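Local coordinates for protein OxyR (Porphyromonas gingivalis, PDB 3HO7) that probably acts as a redox-sensitive, DNA-binding activator of transcription of the LysR family, represented here by its regulatory domain, at residues A[31-36]-A[40-45]; A[46-51]-A[114-119]; A[74-79]-A[201-206]. All blocks are in the same frame, centred on the assembly; numbering follows the deposited sequence.

Interaction 1: residues A[31-36]-A[40-45]; sequences PIWKKE and LEIHVS
Trp33, on the last turns of helix 22-36, lays its indole against Ile42 and Val44 of strand 40-46. The six-membered ring does the touching. Trp33 CE3 is 3.6 Å from Ile42 CD1, a methyl that stands above the ring plane and is shifted toward the rim, while Trp33 CZ3 meets Val44 CG2 at 3.8 Å, the valine methyl arriving at the ring edge, near its plane. The two strand residues therefore hold one ring from different directions.

Torsions set this up. Trp33 CG is anti to the carbonyl carbon (chi1 -76°), which swings the indole off the helix toward the strand. In Ile42 the CG1 branch leaves beside the backbone N and runs on nearly straight (chi2 175°), carrying CD1 to the indole; its other branch, CG2, comes to 3.8 Å from Trp33 CZ3. The beta-branched residues suit a strand, and one position lies between them, so both point to the same side of the sheet, where the helix packs.

This is the helix-on-strand packing of the beta-alpha-beta unit formed by strand 11-17, helix 22-36 and strand 40-46. Phe30 meets the indole ring, and Leu206 and Leu209 of helix 200-211 also touch Trp33. Strand 40-46 runs parallel both to strand 11-17 and to a strand of the second subunit, so the sheet continues across the interface.

No hydrogen bond or salt bridge crosses between the segments, so the contact relies on dispersion and on burial of apolar surface: shape and hydrophobicity, rather than directed bonds, hold this turn of the helix against the strand here.

Interaction 2: residues A[46-51]-A[114-119]; sequences EMQTSR and LDEGHC
Glu116 reaches across to the start of helix 49-58 and brings its carboxylate to Thr49. One oxygen takes both bonds: Thr49 N donates to Glu116 OE2 almost straight, at 168°, over 2.5 Å, an unusually short distance and so perhaps less exact than the direction, and Thr49 OG1 donates to the same Glu116 OE2 at 2.8 Å. The donors arrive differently. The amide comes on the syn side, close to the carboxylate plane, whereas the hydroxyl approaches from above it, 70° out. Glutamate is long enough to span the gap, and with CG anti to the backbone N (chi1 171°) and the chain extended beyond it, that length is used in full.

Gln48, at the N-cap position, contributes carbon instead of a bond: its CB lies 3.3 Å from Glu116 OE2. Thr49 suits the first turn, where a backbone N-H lacks a partner within the helix and a hydroxyl can add a second donor. The negative charge beside the helix start would probably be stabilised by the helix dipole.

On the other segment, Leu114 N donates to His118 ND1 at 2.6 Å, and Leu114 O accepts from both His118 N and Cys119 N. His118 NE2 is bonded to Phe160 O, and Asp115 OD2 to Gly142 N.

Cys119 is joined to Cys128 by a disulfide, as in oxidised OxyR. The loop carrying it lies between strand 75-89 and helix 125-128, and Glu116 links it to helix 49-58, the next element after strand 40-46.

Interaction 3: residues A[74-79]-A[201-206]; sequences GLEDDL and KLREQL
Arg203 stretches from helix 200-211 until the edge of its guanidinium overlaps the ends of Glu76 and Asp78 on strand 75-89. The three residues form a salt-bridge network at the surface of a LysR-type regulatory domain, whose fold is related to the periplasmic binding proteins. It joins the helix to a strand that pairs, antiparallel, with strand 184-194.

Arginine fits because one flat, multi-donor group can serve two acids. Both carboxylates come to its edge, near its plane, although neither is coplanar with it: the carboxylate of Glu76 is turned by 58° and that of Asp78 by 34°. In each pair the side chains cross at about a right angle.

The strand sets the spacing of the acids. Two positions apart, Glu76 and Asp78 both serve the arginine, while Asp77 between them points away and forms a salt bridge with Arg190. The longer glutamate makes up for a less direct start: its CG sits between the backbone N and the carbonyl carbon (chi1 76°), and the extended chain then brings OE2 to the guanidinium. Asp78, whose CB already points toward the helix, reaches with its shorter chain.

The Glu76 branch is the less certain. Its OE2 is modelled too close to the guanidinium for its exact position to be trusted, and the bond from Arg203 NH1 is weak. Glu76 also touches a crystal neighbour, so its conformation may partly reflect the lattice.

Val193 of strand 184-194 packs against Arg203. The more regular bond of the network runs from Arg203 NH2, itself not placed with full confidence, to Asp78 OD2 at 3.0 Å.

Following the chain from its N terminus, interaction 1 comes first and closes a short three-residue connection, completing a beta-alpha-beta unit. Strand 40-46 then leads straight into residues 46-51, where interaction 2 opens; it closes across 62 intervening residues at 114-119, tying the start of helix 49-58 to the disulfide-bearing loop. Interaction 3 opens within that span, at 74-79, and closes only at 201-206, so interactions 2 and 3 cross. Interaction 1 is in series with both. In space, helix 200-211 packs beside helix 22-36, so interactions 1 and 3 adjoin and both reach the same sheet; interactions 2 and 3 do not touch.

Interaction 1: residues A[31-36]-A[40-45]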
# COMPACT_ATOMS: atom_id res chain seq x y z
N PRO A 31 17.21 6.71 8.35
CA PRO A 31 18.13 7.61 9.03
C PRO A 31 19.33 6.86 9.62
O PRO A 31 20.44 7.38 9.63
CB PRO A 31 17.28 8.20 10.16
CG PRO A 31 15.88 8.11 9.65
CD PRO A 31 15.83 6.82 8.87
N ILE A 32 19.10 5.64 10.10
CA ILE A 32 20.17 4.85 10.70
C ILE A 32 21.16 4.35 9.65
O ILE A 32 22.36 4.26 9.92
CB ILE A 32 19.61 3.67 11.52
CG1 ILE A 32 18.75 4.20 12.67
CG2 ILE A 32 20.75 2.81 12.06
CD1 ILE A 32 18.09 3.11 13.49
N TRP A 33 20.66 4.01 8.47
CA TRP A 33 21.53 3.57 7.38
C TRP A 33 22.46 4.70 6.95
O TRP A 33 23.66 4.51 6.80
CB TRP A 33 20.72 3.11 6.17
CG TRP A 33 20.11 1.76 6.31
CD1 TRP A 33 20.40 0.82 7.25
CD2 TRP A 33 19.11 1.18 5.45
NE1 TRP A 33 19.64 -0.30 7.05
CE2 TRP A 33 18.84 -0.11 5.95
CE3 TRP A 33 18.42 1.63 4.32
CZ2 TRP A 33 17.90 -0.96 5.36
CZ3 TRP A 33 17.49 0.79 3.74
CH2 TRP A 33 17.24 -0.49 4.25
N LYS A 34 21.88 5.88 6.76
CA LYS A 34 22.64 7.04 6.31
C LYS A 34 23.94 7.18 7.10
O LYS A 34 25.01 7.33 6.52
CB LYS A 34 21.81 8.31 6.45
CG LYS A 34 22.48 9.55 5.88
CD LYS A 34 22.72 9.40 4.39
CE LYS A 34 21.40 9.20 3.65
NZ LYS A 34 21.59 9.13 2.17
N LYS A 35 23.83 7.12 8.42
CA LYS A 35 24.98 7.33 9.29
C LYS A 35 25.88 6.11 9.45
O LYS A 35 27.10 6.24 9.53
CB LYS A 35 24.53 7.86 10.66
CG LYS A 35 23.46 7.02 11.34
CD LYS A 35 23.12 7.57 12.72
CE LYS A 35 22.50 8.96 12.63
NZ LYS A 35 23.49 9.99 12.20
N GLU A 36 25.29 4.92 9.48
CA GLU A 36 26.06 3.69 9.67
C GLU A 36 26.52 3.04 8.37
O GLU A 36 27.56 2.38 8.33
CB GLU A 36 25.29 2.67 10.52
CG GLU A 36 25.84 2.48 11.92
CD GLU A 36 25.40 3.56 12.89
OE1 GLU A 36 24.17 3.70 13.10
OE2 GLU A 36 26.27 4.25 13.45
N LEU A 40 27.84 3.12 0.98
CA LEU A 40 27.15 2.00 0.35
C LEU A 40 25.88 2.47 -0.35
O LEU A 40 25.09 3.22 0.23
CB LEU A 40 26.79 0.95 1.41
CG LEU A 40 26.04 -0.29 0.94
CD1 LEU A 40 27.00 -1.29 0.32
CD2 LEU A 40 25.28 -0.92 2.09
N GLU A 41 25.69 2.04 -1.59
CA GLU A 41 24.46 2.35 -2.31
C GLU A 41 23.42 1.27 -2.07
O GLU A 41 23.63 0.10 -2.40
CB GLU A 41 24.72 2.48 -3.81
CG GLU A 41 23.49 2.89 -4.60
CD GLU A 41 23.54 2.47 -6.05
OE1 GLU A 41 22.64 2.87 -6.82
OE2 GLU A 41 24.47 1.73 -6.43
N ILE A 42 22.29 1.66 -1.49
CA ILE A 42 21.25 0.71 -1.11
C ILE A 42 20.03 0.79 -2.02
O ILE A 42 19.39 1.83 -2.12
CB ILE A 42 20.79 0.92 0.34
CG1 ILE A 42 21.97 0.72 1.30
CG2 ILE A 42 19.66 -0.03 0.68
CD1 ILE A 42 21.63 1.03 2.74
N HIS A 43 19.72 -0.32 -2.69
CA HIS A 43 18.54 -0.39 -3.53
C HIS A 43 17.41 -1.14 -2.82
O HIS A 43 17.45 -2.37 -2.71
CB HIS A 43 18.86 -1.07 -4.86
CG HIS A 43 19.49 -0.16 -5.87
ND1 HIS A 43 20.81 0.23 -5.79
CD2 HIS A 43 18.99 0.44 -6.97
CE1 HIS A 43 21.09 1.03 -6.80
NE2 HIS A 43 20.00 1.18 -7.53
N VAL A 44 16.43 -0.40 -2.34
CA VAL A 44 15.28 -0.98 -1.66
C VAL A 44 14.18 -1.33 -2.66
O VAL A 44 13.93 -0.57 -3.60
CB VAL A 44 14.69 -0.02 -0.62
CG1 VAL A 44 13.43 -0.61 -0.01
CG2 VAL A 44 15.72 0.28 0.46
N SER A 45 13.54 -2.47 -2.46
CA SER A 45 12.42 -2.87 -3.30
C SER A 45 11.37 -3.61 -2.47
O SER A 45 11.71 -4.44 -1.63
CB SER A 45 12.90 -3.75 -4.45
OG SER A 45 13.60 -4.88 -3.97

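Interaction 2: residues A[46-51]-A[114-119]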
# COMPACT_ATOMS: atom_id res chain seq x y z
N GLU A 46 10.11 -3.29 -2.70
CA GLU A 46 9.01 -3.99 -2.04
C GLU A 46 8.57 -5.18 -2.88
O GLU A 46 8.29 -5.05 -4.07
CB GLU A 46 7.83 -3.05 -1.80
CG GLU A 46 8.09 -1.95 -0.78
CD GLU A 46 6.83 -1.19 -0.39
OE1 GLU A 46 5.76 -1.83 -0.24
OE2 GLU A 46 6.91 0.04 -0.23
N MET A 47 8.53 -6.35 -2.24
CA MET A 47 8.02 -7.56 -2.87
C MET A 47 7.25 -8.35 -1.83
O MET A 47 7.50 -8.23 -0.64
CB MET A 47 9.17 -8.45 -3.34
CG MET A 47 10.20 -7.79 -4.22
SD MET A 47 11.51 -8.98 -4.55
CE MET A 47 12.63 -7.99 -5.54
N GLN A 48 6.31 -9.17 -2.30
CA GLN A 48 5.71 -10.16 -1.43
C GLN A 48 6.69 -11.32 -1.28
O GLN A 48 7.66 -11.42 -2.03
CB GLN A 48 4.36 -10.62 -1.97
CG GLN A 48 3.23 -9.65 -1.67
CD GLN A 48 2.04 -9.83 -2.59
OE1 GLN A 48 2.17 -10.32 -3.71
NE2 GLN A 48 0.87 -9.41 -2.12
N THR A 49 6.43 -12.20 -0.31
CA THR A 49 7.37 -13.25 0.06
C THR A 49 7.88 -14.08 -1.12
O THR A 49 9.07 -14.33 -1.24
CB THR A 49 6.77 -14.18 1.12
OG1 THR A 49 6.33 -13.41 2.24
CG2 THR A 49 7.80 -15.21 1.58
N SER A 50 6.96 -14.50 -1.97
CA SER A 50 7.32 -15.34 -3.11
C SER A 50 8.44 -14.71 -3.92
O SER A 50 9.46 -15.35 -4.19
CB SER A 50 6.10 -15.60 -3.99
OG SER A 50 5.01 -16.06 -3.21
N ARG A 51 8.25 -13.46 -4.32
CA ARG A 51 9.26 -12.73 -5.08
C ARG A 51 10.57 -12.63 -4.31
O ARG A 51 11.65 -12.80 -4.88
CB ARG A 51 8.76 -11.33 -5.45
CG ARG A 51 7.63 -11.33 -6.45
CD ARG A 51 7.34 -9.93 -6.97
NE ARG A 51 6.73 -9.08 -5.95
CZ ARG A 51 5.42 -9.03 -5.71
NH1 ARG A 51 4.58 -9.79 -6.41
NH2 ARG A 51 4.95 -8.23 -4.76
N LEU A 114 -5.63 -9.70 4.53
CA LEU A 114 -4.60 -9.66 3.51
C LEU A 114 -4.24 -11.10 3.19
O LEU A 114 -3.97 -11.89 4.09
CB LEU A 114 -3.37 -8.91 4.02
CG LEU A 114 -3.57 -7.42 4.34
CD1 LEU A 114 -2.44 -6.89 5.20
CD2 LEU A 114 -3.71 -6.62 3.06
N ASP A 115 -4.25 -11.43 1.91
CA ASP A 115 -3.88 -12.77 1.46
C ASP A 115 -2.56 -13.22 2.08
O ASP A 115 -2.46 -14.34 2.60
CB ASP A 115 -3.78 -12.82 -0.07
CG ASP A 115 -5.11 -12.55 -0.75
OD1 ASP A 115 -6.16 -12.89 -0.17
OD2 ASP A 115 -5.10 -12.00 -1.87
N GLU A 116 -1.56 -12.35 2.03
CA GLU A 116 -0.23 -12.68 2.55
C GLU A 116 0.07 -11.96 3.86
O GLU A 116 0.87 -12.43 4.67
CB GLU A 116 0.84 -12.36 1.51
CG GLU A 116 2.26 -12.45 2.02
CD GLU A 116 3.29 -12.43 0.91
OE1 GLU A 116 3.05 -13.07 -0.14
OE2 GLU A 116 4.34 -11.77 1.07
N GLY A 117 -0.57 -10.81 4.07
CA GLY A 117 -0.38 -10.06 5.31
C GLY A 117 -0.91 -10.83 6.50
O GLY A 117 -0.28 -10.86 7.56
N HIS A 118 -2.07 -11.45 6.33
CA HIS A 118 -2.71 -12.19 7.42
C HIS A 118 -2.76 -13.69 7.17
O HIS A 118 -2.73 -14.48 8.10
CB HIS A 118 -4.14 -11.68 7.64
CG HIS A 118 -4.23 -10.21 7.85
ND1 HIS A 118 -5.04 -9.39 7.08
CD2 HIS A 118 -3.61 -9.39 8.74
CE1 HIS A 118 -4.92 -8.14 7.49
NE2 HIS A 118 -4.06 -8.11 8.49
N CYS A 119 -2.86 -14.07 5.90
CA CYS A 119 -3.12 -15.46 5.56
C CYS A 119 -2.00 -16.12 4.75
O CYS A 119 -2.26 -17.01 3.93
CB CYS A 119 -4.45 -15.58 4.82
SG CYS A 119 -5.86 -14.99 5.79

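Interaction 3: residues A[74-79]-A[201-206]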
# COMPACT_ATOMS: atom_id res chain seq x y z
N GLY A 74 18.29 -23.56 0.28
CA GLY A 74 19.20 -22.59 -0.32
C GLY A 74 19.13 -21.21 0.31
O GLY A 74 19.89 -20.31 -0.04
N LEU A 75 18.20 -21.04 1.25
CA LEU A 75 18.05 -19.77 1.95
C LEU A 75 18.15 -19.96 3.46
O LEU A 75 18.10 -21.09 3.96
CB LEU A 75 16.70 -19.13 1.62
CG LEU A 75 16.41 -18.77 0.16
CD1 LEU A 75 15.12 -17.97 0.07
CD2 LEU A 75 17.57 -17.99 -0.44
N GLU A 76 18.30 -18.85 4.17
CA GLU A 76 18.27 -18.87 5.63
C GLU A 76 17.89 -17.49 6.14
O GLU A 76 17.94 -16.51 5.40
CB GLU A 76 19.61 -19.33 6.21
CG GLU A 76 20.72 -18.29 6.16
CD GLU A 76 22.03 -18.83 6.70
OE1 GLU A 76 22.30 -20.03 6.50
OE2 GLU A 76 22.80 -18.06 7.31
N ASP A 77 17.49 -17.41 7.41
CA ASP A 77 17.02 -16.16 7.96
C ASP A 77 17.33 -16.03 9.45
O ASP A 77 17.62 -17.02 10.13
CB ASP A 77 15.52 -15.99 7.72
CG ASP A 77 14.74 -17.24 8.06
OD1 ASP A 77 14.19 -17.31 9.18
OD2 ASP A 77 14.67 -18.15 7.20
N ASP A 78 17.26 -14.81 9.95
CA ASP A 78 17.55 -14.52 11.34
C ASP A 78 16.47 -13.61 11.92
O ASP A 78 15.94 -12.74 11.22
CB ASP A 78 18.92 -13.86 11.47
CG ASP A 78 20.05 -14.79 11.09
OD1 ASP A 78 20.22 -15.83 11.76
OD2 ASP A 78 20.78 -14.47 10.13
N LEU A 79 16.15 -13.81 13.19
CA LEU A 79 15.12 -13.01 13.84
C LEU A 79 15.55 -11.55 13.98
O LEU A 79 16.68 -11.25 14.37
CB LEU A 79 14.79 -13.59 15.22
CG LEU A 79 13.73 -12.86 16.04
CD1 LEU A 79 12.39 -12.84 15.30
CD2 LEU A 79 13.57 -13.50 17.41
N LYS A 201 29.98 -10.02 7.35
CA LYS A 201 30.18 -8.84 8.19
C LYS A 201 29.09 -7.80 7.94
O LYS A 201 28.59 -7.18 8.88
CB LYS A 201 31.58 -8.26 7.97
CG LYS A 201 32.69 -9.27 8.23
CD LYS A 201 34.07 -8.66 8.06
CE LYS A 201 34.40 -7.68 9.17
NZ LYS A 201 35.82 -7.24 9.13
N LEU A 202 28.73 -7.61 6.67
CA LEU A 202 27.64 -6.71 6.32
C LEU A 202 26.32 -7.26 6.85
O LEU A 202 25.54 -6.54 7.48
CB LEU A 202 27.57 -6.53 4.80
CG LEU A 202 26.49 -5.58 4.27
CD1 LEU A 202 26.70 -4.17 4.81
CD2 LEU A 202 26.49 -5.59 2.75
N ARG A 203 26.07 -8.54 6.59
CA ARG A 203 24.89 -9.23 7.09
C ARG A 203 24.75 -8.97 8.59
O ARG A 203 23.68 -8.59 9.06
CB ARG A 203 25.01 -10.73 6.82
CG ARG A 203 23.82 -11.57 7.27
CD ARG A 203 24.07 -13.04 6.95
NE ARG A 203 23.05 -13.93 7.50
CZ ARG A 203 23.10 -15.26 7.42
NH1 ARG A 203 24.11 -15.85 6.80
NH2 ARG A 203 22.13 -15.99 7.95
N GLU A 204 25.84 -9.17 9.32
CA GLU A 204 25.86 -8.95 10.76
C GLU A 204 25.52 -7.50 11.09
O GLU A 204 24.77 -7.23 12.03
CB GLU A 204 27.22 -9.33 11.34
CG GLU A 204 27.35 -9.12 12.84
CD GLU A 204 28.62 -9.73 13.41
OE1 GLU A 204 29.28 -10.51 12.70
OE2 GLU A 204 28.95 -9.43 14.58
N GLN A 205 26.08 -6.57 10.33
CA GLN A 205 25.82 -5.15 10.54
C GLN A 205 24.35 -4.83 10.28
O GLN A 205 23.70 -4.16 11.08
CB GLN A 205 26.72 -4.29 9.65
CG GLN A 205 26.66 -2.80 9.95
CD GLN A 205 27.55 -1.97 9.03
OE1 GLN A 205 28.28 -2.51 8.21
NE2 GLN A 205 27.48 -0.65 9.18
N LEU A 206 23.83 -5.32 9.16
CA LEU A 206 22.43 -5.11 8.81
C LEU A 206 21.51 -5.60 9.92
O LEU A 206 20.63 -4.86 10.38
CB LEU A 206 22.08 -5.79 7.49
CG LEU A 206 22.12 -4.92 6.23
CD1 LEU A 206 20.93 -3.97 6.19
CD2 LEU A 206 23.43 -4.16 6.14